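Local coordinates for immunity protein (Neisseria meningitidis, PDB 4Q7O), which probably protects its own cell from contact-dependent growth inhibition by binding and neutralising the cognate CDI toxin, at residues K37-E42 with G51-I56. Residues are numbered along the deposited sequence; the frame is centred on the assembly and turned at random.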
loop_
_atom_site.group_PDB
_atom_site.type_symbol
_atom_site.label_atom_id
_atom_site.label_comp_id
_atom_site.label_asym_id
_atom_site.label_seq_id
_atom_site.Cartn_x
_atom_site.Cartn_y
_atom_site.Cartn_z
ATOM N N LYS B 37 -19.914 0.114 3.768
ATOM C CA LYS B 37 -19.459 1.115 4.721
ATOM C C LYS B 37 -19.733 0.648 6.146
ATOM O O LYS B 37 -18.955 0.931 7.049
ATOM C CB LYS B 37 -20.089 2.486 4.439
ATOM C CG LYS B 37 -19.566 3.127 3.158
ATOM C CD LYS B 37 -20.118 4.516 2.939
ATOM C CE LYS B 37 -19.604 5.093 1.631
ATOM N NZ LYS B 37 -20.007 4.276 0.447
ATOM N N ASP B 38 -20.826 -0.087 6.341
ATOM C CA ASP B 38 -21.125 -0.639 7.663
ATOM C C ASP B 38 -20.033 -1.612 8.111
ATOM O O ASP B 38 -19.634 -1.617 9.278
ATOM C CB ASP B 38 -22.489 -1.333 7.683
ATOM C CG ASP B 38 -23.649 -0.355 7.690
ATOM O OD1 ASP B 38 -23.424 0.846 7.951
ATOM O OD2 ASP B 38 -24.790 -0.801 7.446
ATOM N N THR B 39 -19.542 -2.428 7.187
ATOM C CA THR B 39 -18.416 -3.316 7.490
ATOM C C THR B 39 -17.152 -2.532 7.852
ATOM O O THR B 39 -16.456 -2.867 8.815
ATOM C CB THR B 39 -18.142 -4.260 6.320
ATOM O OG1 THR B 39 -19.256 -5.151 6.189
ATOM C CG2 THR B 39 -16.856 -5.064 6.539
ATOM N N LEU B 40 -16.859 -1.483 7.094
ATOM C CA LEU B 40 -15.717 -0.632 7.423
ATOM C C LEU B 40 -15.839 -0.038 8.830
ATOM O O LEU B 40 -14.860 0.012 9.566
ATOM C CB LEU B 40 -15.556 0.475 6.388
ATOM C CG LEU B 40 -14.370 1.423 6.573
ATOM C CD1 LEU B 40 -13.032 0.676 6.533
ATOM C CD2 LEU B 40 -14.412 2.511 5.515
ATOM N N LEU B 41 -17.039 0.401 9.204
ATOM C CA LEU B 41 -17.266 0.898 10.558
ATOM C C LEU B 41 -16.942 -0.163 11.611
ATOM O O LEU B 41 -16.339 0.149 12.637
ATOM C CB LEU B 41 -18.693 1.434 10.726
ATOM C CG LEU B 41 -18.952 2.787 10.068
ATOM C CD1 LEU B 41 -20.407 3.166 10.229
ATOM C CD2 LEU B 41 -18.072 3.845 10.684
ATOM N N GLU B 42 -17.309 -1.418 11.345
ATOM C CA GLU B 42 -16.993 -2.502 12.279
ATOM C C GLU B 42 -15.485 -2.738 12.354
ATOM O O GLU B 42 -14.940 -2.990 13.433
ATOM C CB GLU B 42 -17.738 -3.792 11.909
ATOM C CG GLU B 42 -19.258 -3.677 12.017
ATOM C CD GLU B 42 -19.722 -3.230 13.390
ATOM O OE1 GLU B 42 -19.301 -3.838 14.396
ATOM O OE2 GLU B 42 -20.506 -2.261 13.460
ATOM N N GLY B 51 -10.291 -6.808 19.326
ATOM C CA GLY B 51 -8.895 -6.706 18.951
ATOM C C GLY B 51 -8.586 -7.399 17.632
ATOM O O GLY B 51 -7.428 -7.524 17.242
ATOM N N HIS B 52 -9.616 -7.848 16.925
ATOM C CA HIS B 52 -9.380 -8.498 15.641
ATOM C C HIS B 52 -10.515 -8.286 14.651
ATOM O O HIS B 52 -11.662 -8.055 15.032
ATOM C CB HIS B 52 -9.100 -9.995 15.828
ATOM C CG HIS B 52 -10.260 -10.763 16.378
ATOM N ND1 HIS B 52 -11.204 -11.361 15.571
ATOM C CD2 HIS B 52 -10.634 -11.020 17.651
ATOM C CE1 HIS B 52 -12.109 -11.955 16.326
ATOM N NE2 HIS B 52 -11.786 -11.767 17.593
ATOM N N PHE B 53 -10.170 -8.351 13.374
ATOM C CA PHE B 53 -11.129 -8.186 12.298
ATOM C C PHE B 53 -10.550 -8.850 11.073
ATOM O O PHE B 53 -9.357 -8.737 10.817
ATOM C CB PHE B 53 -11.350 -6.698 12.013
ATOM C CG PHE B 53 -12.222 -6.433 10.810
ATOM C CD1 PHE B 53 -13.602 -6.361 10.940
ATOM C CD2 PHE B 53 -11.657 -6.254 9.551
ATOM C CE1 PHE B 53 -14.397 -6.117 9.839
ATOM C CE2 PHE B 53 -12.449 -6.013 8.444
ATOM C CZ PHE B 53 -13.822 -5.946 8.587
ATOM N N GLY B 54 -11.393 -9.519 10.299
ATOM C CA GLY B 54 -10.910 -10.195 9.114
ATOM C C GLY B 54 -11.943 -10.316 8.013
ATOM O O GLY B 54 -13.103 -10.646 8.259
ATOM N N VAL B 55 -11.503 -10.011 6.797
ATOM C CA VAL B 55 -12.256 -10.264 5.582
ATOM C C VAL B 55 -11.340 -11.008 4.627
ATOM O O VAL B 55 -10.163 -11.219 4.925
ATOM C CB VAL B 55 -12.739 -8.955 4.919
ATOM C CG1 VAL B 55 -13.791 -8.290 5.782
ATOM C CG2 VAL B 55 -11.557 -8.010 4.671
ATOM N N ILE B 56 -11.871 -11.414 3.480
ATOM C CA ILE B 56 -11.020 -12.057 2.491
ATOM C C ILE B 56 -9.995 -11.031 2.009
ATOM O O ILE B 56 -10.359 -9.952 1.526
ATOM C CB ILE B 56 -11.822 -12.657 1.314
ATOM C CG1 ILE B 56 -12.777 -13.740 1.824
ATOM C CG2 ILE B 56 -10.872 -13.242 0.279
ATOM C CD1 ILE B 56 -13.677 -14.340 0.750
#
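F53 reaches from strand 52-55 to the flank of helix 37-46, where its ring meets the methyl of T39. Ring and methyl come together at an edge: CG2 of T39 lies near the plane of the ring, 3.8 Å from CZ of F53, so the methyl abuts the ring edge, not a face. The two side chains cross at roughly a right angle. With CG of F53 anti to its backbone N (chi1 174°), the ring extends toward the helix, its CE1-CZ edge foremost. In T39 a chi1 of -67° turns the methyl to the strand and leaves OG1 beside the backbone N.

The same edge passes the helix backbone, CE1 of F53 standing 4.0 Å from the carbonyl O of T39. One turn on, CD1 of F53 comes within 4.3 Å of the carbonyl C of E42, in an oblique approach. The E42 side chain bends back from the strand, and its OE2 forms a salt bridge with NZ of K45. No hydrogen bond joins the two segments; the contact is a small van der Waals one at the surface, burying 130 Å² in all.

Strand 52-55 is an outermost strand of the four-stranded antiparallel sheet within this chain and is the next element after helix 37-46, beyond a short loop. The contact sets the helix against the strand that follows it; H52 O also accepts a hydrogen bond from ND2 of N46, the last residue of the helix. F53 and V55 also touch I31 of helix 22-34, L40 packs on the same residue from helix 37-46, and strand 58-62 pairs with the strand's inner edge.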